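Local coordinates for protein peroxiredoxin 6 (Arenicola marina, PDB 2V2G) that probably reduces hydrogen peroxide and organic hydroperoxides to water and alcohols as a thiol-specific peroxidase of the Prx6 subfamily, at residues 2-14 and 131-143. The protein carries 1 engineered substitution. Sequence-based numbering, arbitrary orientation.
Sequences GITLGEVFPNFEA and FIIGPDKKLKLSI
The ring of F9 packs across the hairpin formed by 131-133 and 139-143. I133 CD1 sits over the centre of one ring face, 4.1 Å from the F9 centroid, in a CH-pi contact. P10 CD lies over the opposite face, toward the rim. F9 CE1 lies 3.8 Å from F131 CG, the two rings meeting obliquely with planes at 59°. L34 and L110 also pack on F9. With an alanine here the I133 methyl and the F131 ring would probably lose the ring they rest on, opening a gap beside L139.

L139 is the second centre. Its CG stands anti to the backbone N (chi1 -178°), which directs the branch toward the N-terminal segment. L139 CD2 meets I3 CG2 at 3.8 Å and L5 CD2 at 3.9 Å, while CD1 approaches F9 CE1 more loosely. L5 CD2 also lies against the backbone N of L141. On the second subunit, P115 packs on L5.

Three nearly straight backbone bonds pair residues 6-9 with K137-L139, where the turn runs into strand 139-143. G6 N gives to L139 O at 2.8 Å, L139 N to E7 O at 2.9 Å and F9 N to K137 O at 2.8 Å. A water also joins I3 O to S142 OG.

The N-terminal segment thus pairs by its backbone at the start of the edge strand of the thioredoxin-fold sheet, which farther along continues into the second subunit, while L5 and F9 are buried with L139, F131 and I133.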
loop_
_atom_site.group_PDB
_atom_site.type_symbol
_atom_site.label_atom_id
_atom_site.label_comp_id
_atom_site.label_asym_id
_atom_site.label_seq_id
_atom_site.Cartn_x
_atom_site.Cartn_y
_atom_site.Cartn_z
ATOM N N GLY A 2 -6.248 -10.614 -10.771
ATOM C CA GLY A 2 -5.689 -10.015 -9.526
ATOM C C GLY A 2 -5.386 -11.108 -8.511
ATOM O O GLY A 2 -5.783 -12.258 -8.691
ATOM N N ILE A 3 -4.639 -10.782 -7.481
ATOM C CA ILE A 3 -4.254 -11.740 -6.475
ATOM C C ILE A 3 -4.686 -11.214 -5.105
ATOM O O ILE A 3 -4.518 -10.024 -4.822
ATOM C CB ILE A 3 -2.714 -12.017 -6.543
ATOM C CG1 ILE A 3 -2.301 -13.028 -5.497
ATOM C CG2 ILE A 3 -1.968 -10.693 -6.444
ATOM C CD1 ILE A 3 -0.990 -13.666 -5.855
ATOM N N THR A 4 -5.334 -12.040 -4.314
ATOM C CA THR A 4 -5.820 -11.598 -3.013
ATOM C C THR A 4 -4.875 -12.083 -1.916
ATOM O O THR A 4 -4.057 -13.016 -2.113
ATOM C CB THR A 4 -7.268 -12.090 -2.753
ATOM O OG1 THR A 4 -7.285 -13.498 -2.851
ATOM C CG2 THR A 4 -8.243 -11.442 -3.799
ATOM N N LEU A 5 -4.996 -11.492 -0.737
ATOM C CA LEU A 5 -4.109 -11.893 0.353
ATOM C C LEU A 5 -4.352 -13.347 0.734
ATOM O O LEU A 5 -5.502 -13.842 0.757
ATOM C CB LEU A 5 -4.324 -11.003 1.580
ATOM C CG LEU A 5 -4.073 -9.506 1.433
ATOM C CD1 LEU A 5 -4.227 -8.879 2.801
ATOM C CD2 LEU A 5 -2.712 -9.219 0.675
ATOM N N GLY A 6 -3.236 -14.058 1.040
ATOM C CA GLY A 6 -3.245 -15.421 1.408
ATOM C C GLY A 6 -3.245 -16.374 0.221
ATOM O O GLY A 6 -3.118 -17.560 0.425
ATOM N N GLU A 7 -3.396 -15.850 -1.019
ATOM C CA GLU A 7 -3.316 -16.751 -2.186
ATOM C C GLU A 7 -1.870 -17.170 -2.393
ATOM O O GLU A 7 -0.952 -16.361 -2.165
ATOM C CB GLU A 7 -3.760 -16.044 -3.462
ATOM C CG GLU A 7 -5.215 -15.878 -3.675
ATOM C CD GLU A 7 -5.495 -15.342 -5.141
ATOM O OE1 GLU A 7 -4.884 -15.902 -6.125
ATOM O OE2 GLU A 7 -6.350 -14.462 -5.263
ATOM N N VAL A 8 -1.679 -18.408 -2.873
ATOM C CA VAL A 8 -0.348 -18.827 -3.351
ATOM C C VAL A 8 0.036 -18.020 -4.599
ATOM O O VAL A 8 -0.734 -17.939 -5.586
ATOM C CB VAL A 8 -0.277 -20.350 -3.587
ATOM C CG1 VAL A 8 1.105 -20.730 -4.169
ATOM C CG2 VAL A 8 -0.503 -21.041 -2.232
ATOM N N PHE A 9 1.190 -17.350 -4.521
ATOM C CA PHE A 9 1.656 -16.549 -5.622
ATOM C C PHE A 9 1.899 -17.444 -6.833
ATOM O O PHE A 9 2.375 -18.567 -6.700
ATOM C CB PHE A 9 2.917 -15.769 -5.234
ATOM C CG PHE A 9 2.971 -14.403 -5.904
ATOM C CD1 PHE A 9 2.245 -13.352 -5.402
ATOM C CD2 PHE A 9 3.763 -14.215 -7.033
ATOM C CE1 PHE A 9 2.246 -12.123 -6.041
ATOM C CE2 PHE A 9 3.802 -12.967 -7.664
ATOM C CZ PHE A 9 3.058 -11.943 -7.174
ATOM N N PRO A 10 1.526 -17.020 -8.031
ATOM C CA PRO A 10 1.815 -17.877 -9.206
ATOM C C PRO A 10 3.297 -18.288 -9.335
ATOM O O PRO A 10 4.235 -17.469 -9.159
ATOM C CB PRO A 10 1.338 -17.028 -10.414
ATOM C CG PRO A 10 1.048 -15.719 -9.867
ATOM C CD PRO A 10 0.836 -15.766 -8.398
ATOM N N ASN A 11 3.478 -19.581 -9.654
ATOM C CA ASN A 11 4.810 -20.162 -9.869
ATOM C C ASN A 11 5.180 -19.973 -11.341
ATOM O O ASN A 11 5.288 -20.901 -12.173
ATOM C CB ASN A 11 4.841 -21.616 -9.462
ATOM C CG ASN A 11 6.235 -22.152 -9.388
ATOM O OD1 ASN A 11 7.228 -21.402 -9.454
ATOM N ND2 ASN A 11 6.323 -23.449 -9.226
ATOM N N PHE A 12 5.372 -18.694 -11.649
ATOM C CA PHE A 12 5.544 -18.284 -13.030
ATOM C C PHE A 12 6.952 -18.549 -13.549
ATOM O O PHE A 12 7.911 -18.617 -12.746
ATOM C CB PHE A 12 5.129 -16.812 -13.237
ATOM C CG PHE A 12 5.953 -15.814 -12.488
ATOM C CD1 PHE A 12 7.170 -15.392 -12.975
ATOM C CD2 PHE A 12 5.511 -15.285 -11.277
ATOM C CE1 PHE A 12 7.938 -14.448 -12.308
ATOM C CE2 PHE A 12 6.291 -14.344 -10.583
ATOM C CZ PHE A 12 7.506 -13.924 -11.094
ATOM N N GLU A 13 7.051 -18.695 -14.880
ATOM C CA GLU A 13 8.307 -18.811 -15.628
ATOM C C GLU A 13 8.461 -17.472 -16.363
ATOM O O GLU A 13 7.549 -17.074 -17.106
ATOM C CB GLU A 13 8.275 -20.009 -16.610
ATOM C CG GLU A 13 7.929 -21.255 -15.852
ATOM C CD GLU A 13 8.042 -22.553 -16.614
ATOM O OE1 GLU A 13 8.865 -22.635 -17.576
ATOM O OE2 GLU A 13 7.326 -23.523 -16.209
ATOM N N ALA A 14 9.578 -16.777 -16.157
ATOM C CA ALA A 14 9.827 -15.501 -16.839
ATOM C C ALA A 14 11.306 -15.383 -17.243
ATOM O O ALA A 14 12.162 -15.978 -16.603
ATOM C CB ALA A 14 9.470 -14.353 -15.932
ATOM N N PHE A 131 4.411 -6.568 -4.070
ATOM C CA PHE A 131 3.865 -7.755 -3.504
ATOM C C PHE A 131 4.885 -8.322 -2.499
ATOM O O PHE A 131 6.004 -8.581 -2.863
ATOM C CB PHE A 131 3.555 -8.852 -4.561
ATOM C CG PHE A 131 2.624 -8.403 -5.638
ATOM C CD1 PHE A 131 1.246 -8.432 -5.444
ATOM C CD2 PHE A 131 3.141 -7.856 -6.828
ATOM C CE1 PHE A 131 0.377 -7.994 -6.440
ATOM C CE2 PHE A 131 2.278 -7.423 -7.812
ATOM C CZ PHE A 131 0.875 -7.420 -7.571
ATOM N N ILE A 132 4.447 -8.473 -1.261
ATOM C CA ILE A 132 5.241 -9.107 -0.183
ATOM C C ILE A 132 4.770 -10.539 -0.036
ATOM O O ILE A 132 3.627 -10.816 0.268
ATOM C CB ILE A 132 5.233 -8.384 1.168
ATOM C CG1 ILE A 132 5.518 -6.904 0.926
ATOM C CG2 ILE A 132 6.245 -9.065 2.057
ATOM C CD1 ILE A 132 5.637 -5.972 2.181
ATOM N N ILE A 133 5.708 -11.473 -0.236
ATOM C CA ILE A 133 5.378 -12.905 -0.358
ATOM C C ILE A 133 6.115 -13.638 0.770
ATOM O O ILE A 133 7.333 -13.388 1.028
ATOM C CB ILE A 133 5.800 -13.502 -1.775
ATOM C CG1 ILE A 133 5.052 -12.697 -2.903
ATOM C CG2 ILE A 133 5.482 -15.018 -1.890
ATOM C CD1 ILE A 133 5.970 -12.142 -3.947
ATOM N N GLY A 134 5.403 -14.465 1.496
ATOM C CA GLY A 134 6.043 -15.213 2.584
ATOM C C GLY A 134 6.809 -16.421 2.103
ATOM O O GLY A 134 6.734 -16.827 0.924
ATOM N N PRO A 135 7.564 -17.051 3.017
ATOM C CA PRO A 135 8.281 -18.285 2.645
ATOM C C PRO A 135 7.362 -19.450 2.270
ATOM O O PRO A 135 7.820 -20.454 1.719
ATOM C CB PRO A 135 9.132 -18.619 3.911
ATOM C CG PRO A 135 8.599 -17.885 4.961
ATOM C CD PRO A 135 7.798 -16.702 4.436
ATOM N N ASP A 136 6.086 -19.321 2.596
ATOM C CA ASP A 136 5.077 -20.293 2.222
ATOM C C ASP A 136 4.451 -19.991 0.839
ATOM O O ASP A 136 3.566 -20.746 0.391
ATOM C CB ASP A 136 4.003 -20.339 3.275
ATOM C CG ASP A 136 3.301 -18.967 3.471
ATOM O OD1 ASP A 136 3.654 -17.973 2.795
ATOM O OD2 ASP A 136 2.416 -18.875 4.364
ATOM N N LYS A 137 5.025 -18.993 0.187
ATOM C CA LYS A 137 4.723 -18.600 -1.197
ATOM C C LYS A 137 3.399 -17.852 -1.235
ATOM O O LYS A 137 2.893 -17.550 -2.350
ATOM C CB LYS A 137 4.662 -19.814 -2.139
ATOM C CG LYS A 137 5.852 -20.824 -2.108
ATOM C CD LYS A 137 7.140 -20.143 -2.303
ATOM C CE LYS A 137 8.286 -21.182 -2.189
ATOM N NZ LYS A 137 8.476 -21.611 -0.767
ATOM N N LYS A 138 2.853 -17.534 -0.078
ATOM C CA LYS A 138 1.544 -16.801 -0.070
ATOM C C LYS A 138 1.700 -15.305 -0.072
ATOM O O LYS A 138 2.633 -14.762 0.573
ATOM C CB LYS A 138 0.707 -17.290 1.121
ATOM C CG LYS A 138 0.222 -18.715 0.918
ATOM C CD LYS A 138 -0.459 -19.236 2.153
ATOM C CE LYS A 138 -0.924 -20.679 2.038
ATOM N NZ LYS A 138 -1.849 -20.956 3.166
ATOM N N LEU A 139 0.780 -14.597 -0.742
ATOM C CA LEU A 139 0.790 -13.149 -0.661
ATOM C C LEU A 139 0.400 -12.631 0.746
ATOM O O LEU A 139 -0.674 -12.903 1.247
ATOM C CB LEU A 139 -0.142 -12.552 -1.732
ATOM C CG LEU A 139 -0.179 -11.026 -1.780
ATOM C CD1 LEU A 139 1.167 -10.454 -2.246
ATOM C CD2 LEU A 139 -1.341 -10.599 -2.697
ATOM N N LYS A 140 1.252 -11.827 1.344
ATOM C CA LYS A 140 1.009 -11.337 2.696
ATOM C C LYS A 140 0.522 -9.869 2.783
ATOM O O LYS A 140 -0.172 -9.486 3.750
ATOM C CB LYS A 140 2.284 -11.454 3.552
ATOM C CG LYS A 140 2.942 -12.829 3.653
ATOM C CD LYS A 140 1.971 -13.844 4.252
ATOM C CE LYS A 140 2.532 -15.295 4.256
ATOM N NZ LYS A 140 1.567 -16.274 4.869
ATOM N N LEU A 141 0.848 -9.082 1.753
ATOM C CA LEU A 141 0.542 -7.646 1.694
ATOM C C LEU A 141 0.779 -7.139 0.298
ATOM O O LEU A 141 1.707 -7.624 -0.365
ATOM C CB LEU A 141 1.474 -6.897 2.666
ATOM C CG LEU A 141 1.241 -5.402 2.955
ATOM C CD1 LEU A 141 1.727 -5.066 4.383
ATOM C CD2 LEU A 141 1.955 -4.564 1.911
ATOM N N SER A 142 -0.079 -6.259 -0.207
ATOM C CA SER A 142 0.172 -5.694 -1.524
ATOM C C SER A 142 -0.169 -4.187 -1.540
ATOM O O SER A 142 -1.023 -3.751 -0.767
ATOM C CB SER A 142 -0.555 -6.425 -2.629
ATOM O OG SER A 142 -1.915 -6.306 -2.528
ATOM N N ILE A 143 0.460 -3.506 -2.489
ATOM C CA ILE A 143 0.101 -2.104 -2.809
ATOM C C ILE A 143 0.071 -1.956 -4.292
ATOM O O ILE A 143 0.903 -2.554 -5.018
ATOM C CB ILE A 143 0.979 -1.031 -2.128
ATOM C CG1 ILE A 143 2.304 -0.811 -2.811
ATOM C CG2 ILE A 143 1.213 -1.284 -0.584
ATOM C CD1 ILE A 143 3.297 0.173 -2.146
HETATM O O HOH W 1 -3.127 -7.697 -4.633
HETATM O O HOH W 2 -3.398 -18.291 3.638
#